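Local coordinates for penicillin-binding protein 2B (Streptococcus pneumoniae, PDB 2WAD) that is a penicillin-binding transpeptidase thought to form peptide cross-links between adjacent glycan strands of cell-wall peptidoglycan as part of the elongation machinery, at residues V387-T392 / E441-A446; D410-F415 / P420-Y425; L427-F432 / T595-T600. All coordinates share one frame; numbering follows the deposited sequence.

Contact 1: residues V387-T392 / E441-A446; sequences VVKAAT and EYSSNA. Unlike the reference sequence in segment 441-446: Ala446 (reference Thr).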
# COMPACT_ATOMS: atom_id res chain seq x y z
N VAL A 387 9.76 -17.20 15.62
CA VAL A 387 10.27 -15.84 15.70
C VAL A 387 9.61 -15.06 16.84
O VAL A 387 10.25 -14.26 17.48
CB VAL A 387 10.17 -15.10 14.37
CG1 VAL A 387 11.06 -15.79 13.33
CG2 VAL A 387 8.70 -15.06 13.87
N VAL A 388 8.34 -15.34 17.13
CA VAL A 388 7.56 -14.52 18.03
C VAL A 388 7.83 -14.78 19.51
O VAL A 388 7.20 -14.14 20.34
CB VAL A 388 6.03 -14.69 17.82
CG1 VAL A 388 5.61 -14.41 16.36
CG2 VAL A 388 5.56 -16.03 18.34
N LYS A 389 8.76 -15.67 19.85
CA LYS A 389 8.90 -16.08 21.23
C LYS A 389 9.29 -14.97 22.21
O LYS A 389 8.94 -15.01 23.39
CB LYS A 389 9.80 -17.32 21.33
CG LYS A 389 9.08 -18.56 20.82
CD LYS A 389 9.97 -19.80 20.79
CE LYS A 389 9.14 -20.99 20.31
NZ LYS A 389 9.86 -22.28 20.14
N ALA A 390 9.99 -13.96 21.72
CA ALA A 390 10.35 -12.79 22.52
C ALA A 390 9.14 -11.95 22.94
O ALA A 390 9.16 -11.30 24.00
CB ALA A 390 11.31 -11.92 21.77
N ALA A 391 8.08 -11.95 22.13
CA ALA A 391 6.88 -11.20 22.50
C ALA A 391 6.13 -11.95 23.61
O ALA A 391 5.57 -11.32 24.51
CB ALA A 391 5.98 -10.90 21.29
N THR A 392 6.13 -13.27 23.57
CA THR A 392 5.47 -14.06 24.62
C THR A 392 6.12 -13.93 25.98
O THR A 392 5.42 -13.84 26.99
CB THR A 392 5.44 -15.56 24.29
OG1 THR A 392 4.91 -15.72 22.96
CG2 THR A 392 4.58 -16.29 25.28
N GLU A 441 17.69 -18.62 22.83
CA GLU A 441 18.83 -19.24 22.13
C GLU A 441 18.49 -20.60 21.52
O GLU A 441 18.84 -20.86 20.36
CB GLU A 441 20.07 -19.34 23.02
CG GLU A 441 21.27 -20.00 22.35
CD GLU A 441 22.51 -20.06 23.26
OE1 GLU A 441 22.46 -19.57 24.40
OE2 GLU A 441 23.55 -20.61 22.82
N TYR A 442 17.75 -21.41 22.29
CA TYR A 442 17.37 -22.77 21.90
C TYR A 442 16.00 -22.91 21.25
O TYR A 442 15.65 -23.97 20.71
CB TYR A 442 17.39 -23.70 23.11
CG TYR A 442 18.61 -23.64 23.98
CD1 TYR A 442 19.83 -23.20 23.49
CD2 TYR A 442 18.55 -24.05 25.31
CE1 TYR A 442 20.96 -23.14 24.32
CE2 TYR A 442 19.66 -24.01 26.13
CZ TYR A 442 20.86 -23.54 25.64
OH TYR A 442 21.95 -23.50 26.50
N SER A 443 15.22 -21.83 21.29
CA SER A 443 13.85 -21.85 20.80
C SER A 443 13.00 -22.84 21.59
O SER A 443 12.30 -23.67 21.02
CB SER A 443 13.77 -22.13 19.29
OG SER A 443 12.56 -21.61 18.72
N SER A 444 13.07 -22.74 22.91
CA SER A 444 12.34 -23.64 23.78
C SER A 444 10.84 -23.37 23.73
O SER A 444 10.39 -22.26 24.05
CB SER A 444 12.82 -23.46 25.22
OG SER A 444 11.91 -24.05 26.12
N ASN A 445 10.05 -24.38 23.36
CA ASN A 445 8.61 -24.28 23.56
C ASN A 445 8.19 -24.40 25.04
O ASN A 445 7.18 -23.82 25.43
CB ASN A 445 7.84 -25.33 22.74
CG ASN A 445 7.75 -24.98 21.26
OD1 ASN A 445 7.88 -23.83 20.83
ND2 ASN A 445 7.47 -26.00 20.45
N ALA A 446 8.93 -25.15 25.85
CA ALA A 446 8.56 -25.35 27.26
C ALA A 446 8.50 -24.03 28.00
O ALA A 446 7.64 -23.83 28.87
CB ALA A 446 9.53 -26.29 27.98

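Contact 2: residues D410-F415 / P420-Y425; sequences DQPIVF and PIYSWY. Unlike the reference sequence in segment 410-415: Pro412 (reference Ser). Unlike the reference sequence in segment 420-425: Tyr422 (reference Asn).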
# COMPACT_ATOMS: atom_id res chain seq x y z
N ASP A 410 12.86 -26.83 31.29
CA ASP A 410 12.49 -27.32 29.98
C ASP A 410 12.15 -28.80 30.14
O ASP A 410 13.01 -29.60 30.53
CB ASP A 410 13.66 -27.13 29.00
CG ASP A 410 13.24 -27.31 27.57
OD1 ASP A 410 12.74 -28.39 27.19
OD2 ASP A 410 13.41 -26.33 26.80
N GLN A 411 10.90 -29.14 29.85
CA GLN A 411 10.35 -30.50 29.94
C GLN A 411 9.18 -30.56 28.96
O GLN A 411 8.65 -29.51 28.57
CB GLN A 411 9.83 -30.75 31.37
CG GLN A 411 8.89 -29.64 31.83
CD GLN A 411 8.55 -29.69 33.31
OE1 GLN A 411 8.35 -30.77 33.86
NE2 GLN A 411 8.49 -28.53 33.96
N PRO A 412 8.78 -31.77 28.56
CA PRO A 412 7.57 -31.85 27.74
C PRO A 412 6.41 -31.30 28.56
O PRO A 412 6.43 -31.44 29.77
CB PRO A 412 7.37 -33.35 27.49
CG PRO A 412 8.65 -34.04 27.95
CD PRO A 412 9.35 -33.09 28.89
N ILE A 413 5.42 -30.69 27.92
CA ILE A 413 4.34 -30.07 28.65
C ILE A 413 3.14 -30.96 28.40
O ILE A 413 2.77 -31.17 27.25
CB ILE A 413 4.00 -28.67 28.12
CG1 ILE A 413 5.20 -27.72 28.21
CG2 ILE A 413 2.70 -28.15 28.74
CD1 ILE A 413 5.94 -27.71 29.52
N VAL A 414 2.56 -31.49 29.47
CA VAL A 414 1.49 -32.47 29.34
C VAL A 414 0.24 -32.02 30.08
O VAL A 414 0.22 -32.00 31.31
CB VAL A 414 1.94 -33.87 29.87
CG1 VAL A 414 0.84 -34.89 29.58
CG2 VAL A 414 3.23 -34.31 29.20
N PHE A 415 -0.78 -31.63 29.33
CA PHE A 415 -2.06 -31.20 29.89
C PHE A 415 -3.07 -32.29 29.54
O PHE A 415 -2.98 -32.85 28.44
CB PHE A 415 -2.57 -29.93 29.18
CG PHE A 415 -1.66 -28.72 29.27
CD1 PHE A 415 -1.33 -28.15 30.49
CD2 PHE A 415 -1.17 -28.14 28.10
CE1 PHE A 415 -0.50 -27.03 30.57
CE2 PHE A 415 -0.35 -27.01 28.16
CZ PHE A 415 -0.02 -26.44 29.39
N PRO A 420 1.26 -34.29 24.18
CA PRO A 420 2.37 -33.66 24.88
C PRO A 420 3.08 -32.68 23.95
O PRO A 420 3.14 -32.93 22.74
CB PRO A 420 3.32 -34.82 25.18
CG PRO A 420 2.52 -36.04 25.03
CD PRO A 420 1.50 -35.73 23.97
N ILE A 421 3.57 -31.57 24.50
CA ILE A 421 4.26 -30.55 23.70
C ILE A 421 5.77 -30.65 23.90
O ILE A 421 6.24 -30.62 25.05
CB ILE A 421 3.79 -29.11 24.07
CG1 ILE A 421 2.33 -28.88 23.67
CG2 ILE A 421 4.67 -28.08 23.42
CD1 ILE A 421 1.61 -27.95 24.65
N TYR A 422 6.51 -30.71 22.79
CA TYR A 422 7.98 -30.79 22.79
C TYR A 422 8.58 -29.64 21.99
O TYR A 422 7.86 -28.94 21.26
CB TYR A 422 8.46 -32.09 22.14
CG TYR A 422 8.02 -33.35 22.85
CD1 TYR A 422 8.77 -33.87 23.89
CD2 TYR A 422 6.85 -34.00 22.49
CE1 TYR A 422 8.36 -35.01 24.56
CE2 TYR A 422 6.44 -35.14 23.15
CZ TYR A 422 7.20 -35.65 24.18
OH TYR A 422 6.80 -36.79 24.85
N SER A 423 9.90 -29.48 22.10
CA SER A 423 10.63 -28.53 21.27
C SER A 423 11.26 -29.31 20.12
O SER A 423 11.08 -30.52 20.03
CB SER A 423 11.70 -27.82 22.10
OG SER A 423 11.09 -26.95 23.05
N TRP A 424 12.00 -28.64 19.25
CA TRP A 424 12.62 -29.30 18.10
C TRP A 424 13.57 -30.42 18.52
O TRP A 424 13.75 -31.39 17.80
CB TRP A 424 13.33 -28.27 17.20
CG TRP A 424 14.53 -27.59 17.82
CD1 TRP A 424 14.55 -26.40 18.51
CD2 TRP A 424 15.90 -28.03 17.75
NE1 TRP A 424 15.84 -26.07 18.86
CE2 TRP A 424 16.68 -27.07 18.42
CE3 TRP A 424 16.53 -29.15 17.20
CZ2 TRP A 424 18.07 -27.19 18.54
CZ3 TRP A 424 17.92 -29.26 17.32
CH2 TRP A 424 18.67 -28.28 17.98
N TYR A 425 14.16 -30.29 19.71
CA TYR A 425 15.10 -31.28 20.22
C TYR A 425 14.51 -32.44 21.05
O TYR A 425 15.25 -33.29 21.54
CB TYR A 425 16.18 -30.55 21.04
CG TYR A 425 15.70 -29.43 21.94
CD1 TYR A 425 15.81 -28.10 21.54
CD2 TYR A 425 15.17 -29.69 23.20
CE1 TYR A 425 15.40 -27.05 22.35
CE2 TYR A 425 14.75 -28.66 24.03
CZ TYR A 425 14.88 -27.34 23.61
OH TYR A 425 14.49 -26.31 24.45
O HOH W 1 10.95 -28.10 25.34
O HOH W 2 8.36 -28.78 26.06

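Contact 3: residues L427-F432 / T595-T600; sequences LAYGSF and TSPLTT. Unlike the reference sequence in segment 427-432: Leu427 (reference Gln). Unlike the reference sequence in segment 595-600: Pro597 (reference Gly).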
# COMPACT_ATOMS: atom_id res chain seq x y z
N LEU A 427 13.47 -35.27 23.24
CA LEU A 427 13.90 -35.94 24.46
C LEU A 427 15.43 -36.00 24.56
O LEU A 427 15.99 -36.43 25.57
CB LEU A 427 13.27 -37.34 24.49
CG LEU A 427 11.73 -37.29 24.49
CD1 LEU A 427 11.01 -38.61 24.14
CD2 LEU A 427 11.28 -36.76 25.86
N ALA A 428 16.09 -35.52 23.51
CA ALA A 428 17.53 -35.68 23.35
C ALA A 428 18.40 -35.26 24.53
O ALA A 428 19.41 -35.90 24.81
CB ALA A 428 18.01 -35.02 22.04
N TYR A 429 18.04 -34.19 25.23
CA TYR A 429 18.80 -33.80 26.42
C TYR A 429 18.01 -33.94 27.71
O TYR A 429 18.32 -33.26 28.69
CB TYR A 429 19.32 -32.37 26.28
CG TYR A 429 20.23 -32.26 25.09
CD1 TYR A 429 21.61 -32.31 25.25
CD2 TYR A 429 19.71 -32.21 23.80
CE1 TYR A 429 22.45 -32.26 24.15
CE2 TYR A 429 20.55 -32.16 22.70
CZ TYR A 429 21.91 -32.19 22.88
OH TYR A 429 22.76 -32.16 21.81
N GLY A 430 16.99 -34.79 27.71
CA GLY A 430 16.10 -34.89 28.87
C GLY A 430 15.49 -33.56 29.29
O GLY A 430 15.27 -32.67 28.46
N SER A 431 15.21 -33.44 30.59
CA SER A 431 14.72 -32.20 31.19
C SER A 431 15.87 -31.43 31.83
O SER A 431 16.80 -32.03 32.37
CB SER A 431 13.68 -32.51 32.26
OG SER A 431 12.56 -33.12 31.65
N PHE A 432 15.81 -30.11 31.77
CA PHE A 432 16.93 -29.33 32.23
C PHE A 432 16.51 -27.89 32.49
O PHE A 432 15.53 -27.40 31.93
CB PHE A 432 18.10 -29.39 31.23
CG PHE A 432 17.73 -28.93 29.85
CD1 PHE A 432 17.32 -29.85 28.89
CD2 PHE A 432 17.75 -27.58 29.52
CE1 PHE A 432 16.94 -29.44 27.61
CE2 PHE A 432 17.39 -27.15 28.24
CZ PHE A 432 16.96 -28.09 27.29
N THR A 595 27.36 -21.30 21.52
CA THR A 595 28.21 -22.46 21.25
C THR A 595 27.65 -23.75 21.81
O THR A 595 28.39 -24.71 22.04
CB THR A 595 29.61 -22.27 21.82
OG1 THR A 595 29.50 -22.06 23.24
CG2 THR A 595 30.30 -21.05 21.16
N SER A 596 26.33 -23.79 22.01
CA SER A 596 25.67 -25.00 22.51
C SER A 596 25.24 -25.88 21.33
O SER A 596 24.99 -25.40 20.22
CB SER A 596 24.47 -24.59 23.38
OG SER A 596 23.54 -25.64 23.60
N PRO A 597 25.15 -27.19 21.55
CA PRO A 597 24.50 -28.01 20.53
C PRO A 597 23.05 -27.57 20.23
O PRO A 597 22.50 -27.96 19.20
CB PRO A 597 24.55 -29.44 21.09
CG PRO A 597 25.29 -29.36 22.41
CD PRO A 597 25.62 -27.95 22.74
N LEU A 598 22.47 -26.73 21.09
CA LEU A 598 21.09 -26.29 20.91
C LEU A 598 20.98 -24.87 20.35
O LEU A 598 19.87 -24.38 20.14
CB LEU A 598 20.26 -26.40 22.21
CG LEU A 598 20.17 -27.81 22.79
CD1 LEU A 598 19.45 -27.82 24.14
CD2 LEU A 598 19.51 -28.76 21.80
N THR A 599 22.11 -24.21 20.16
CA THR A 599 22.11 -22.91 19.54
C THR A 599 21.50 -23.02 18.14
O THR A 599 21.93 -23.85 17.33
CB THR A 599 23.52 -22.34 19.43
OG1 THR A 599 24.00 -22.06 20.75
CG2 THR A 599 23.50 -21.04 18.61
N THR A 600 20.50 -22.19 17.87
CA THR A 600 19.70 -22.36 16.66
C THR A 600 20.12 -21.48 15.49
O THR A 600 19.73 -21.73 14.35
CB THR A 600 18.20 -22.08 16.92
OG1 THR A 600 18.06 -20.77 17.51
CG2 THR A 600 17.59 -23.15 17.86

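Contact 1: residues V387-T392 / E441-A446
Lys389 reaches from the start of helix 389-398 to the turn at Ser443 and Asn445, bringing together what fit two signature motifs of the penicillin-binding transpeptidase fold: the SxxK sequence that begins at Ser386, assigned as the acylated serine, and an SxN-type sequence formed by Ser443, Ser444 and Asn445. The terminal nitrogen of the lysine carries the polar contact, with three hydrogen bonds to the facing segment. NZ donates to Asn445 OD1 at 2.6 Å, to the backbone oxygen Ser443 O at 2.9 Å and to the hydroxyl Ser443 OG at 3.1 Å. Neither carbonyl is met on a lone pair: NZ stands above both groups, 43° out of the amide plane at Asn445 and 70° out of the peptide plane at Ser443.

Ser386 OG is a further partner of NZ and also bonds to Ser443 OG, which in turn meets Lys615, a residue that fits the KTG motif of this family. The lysine thus sits within a network of hydroxyl and amino groups consistent with that of related serine transpeptidases and beta-lactamases.

The backbone presents these acceptors. Ser443, with positive phi, is the C-prime residue of a Schellman motif that ends helix 436-442, and Ser444 follows as the N-cap of helix 445-455, so Ser443 offers its carbonyl and hydroxyl from the break between the helices, and Asn445 adds its side chain from the start of the next helix. Ser444 OG turns elsewhere, to Asp410.

Van der Waals contact comes from the aliphatic part of the lysine. With CG anti to the carbonyl carbon (chi1 -73°) and the chain extended beyond it, the side chain runs straight into the turn and crosses that of Asn445 at about a right angle. Lys389 CD lies 3.8 Å from Ser443 OG, while CE passes 3.2 Å from Asn445 OD1.

Contact 2: residues D410-F415 / P420-Y425
Ile413 and Ile421 form a single antiparallel bridge, a hydrogen-bonded pair at the base of a hairpin-like loop between strands 408-410 and 432-434. Ile413 N donates to Ile421 O at 3.0 Å, and Ile421 N returns a bond to Ile413 O at 2.9 Å. Towards one end of the pairing, Pro412 CB rests obliquely against the Tyr422 ring, 3.5 Å from CE1. Ile421 CD1 meets the Phe415 ring obliquely too, at 4.1 Å from CE2, while Ile413 CG2 lies over a face of that same ring. Val414 and Pro420 run side by side.

Further along, where the segments diverge, Tyr425 OH donates to Asp410 OD2 at 2.6 Å, arriving from above the carboxylate plane (36° out of it). The tyrosine ring takes the crowded position between its backbone N and carbonyl carbon (chi1 41°), with Ser423 CB over one face.

Two waters fill the widening gap. One donates to Asp410 OD1 and is 2.6 Å from Ser423 OG; the other donates to Gln411 O and, at 3.0 Å, to Ile421 O, giving that carbonyl a second bond.

Around this shell, helix 445-455 backs the loop: Val449 packs on Ile413 and Phe415, Asn445 N bonds to Ser423 OG, and Asn445 ND2 to Tyr422 O. Ser444 OG also bonds to Asp410 OD2. With two hydroxyls at one carboxylate oxygen and a donating water at the other, Asp410 is probably ionised although buried.

Contact 3: residues L427-F432 / T595-T600
Tyr429 and Leu598 run past one another head to tail, and Leu598 CD2 lies obliquely to the tyrosine ring, 3.7 Å from Tyr429 CE2. The other methyl of the leucine goes to Phe432, whose ring comes from the opposite direction and brings CZ to 4.0 Å from Leu598 CD1. One branched end is therefore shared by two rings. Phe432 reaches it with CG set between its backbone N and carbonyl carbon (chi1 57°), Tyr429 with CG anti to the carbonyl carbon. Beyond Leu598, the tyrosine crosses Pro597 at a slant, and its OH approaches Pro597 CB at 3.3 Å.

Tyr429 belongs to a type I beta turn, Leu427 to Gly430, and Phe432 follows at the start of strand 432-434; the facing residues sit on a second type I turn, Ser596 to Thr599. This second turn is reinforced by an ST turn, in which Ser596 OG accepts from Leu598 N at 2.9 Å, and by Ser596 N donating to Thr599 OG1. The turn thus sets Pro597 and Leu598 at its apex facing the rings. Leu598 also packs on Tyr442 of helix 436-442 and on Tyr425, while Thr599 OG1 bonds to Glu441 OE2.

How the contacts relate
All three contacts lie in the transpeptidase domain on the same side of the chain's centre, their own centres about 13 to 14 Å apart. Along the sequence, contact 2 is nested within the loop closed by contact 1; contact 3 opens after it, inside the same loop, and closes far downstream, so contacts 1 and 3 cross. Segment 441-446 is the common neighbour: Tyr442 O accepts from Trp424 NE1 of contact 2, and Glu441 O bonds to Thr600 OG1 of contact 3. Asp410 N and Phe432 O tie contacts 2 and 3 through strands 408-410 and 432-434. The SxN-type turn near the active-site serine is thereby joined to two more peripheral loops.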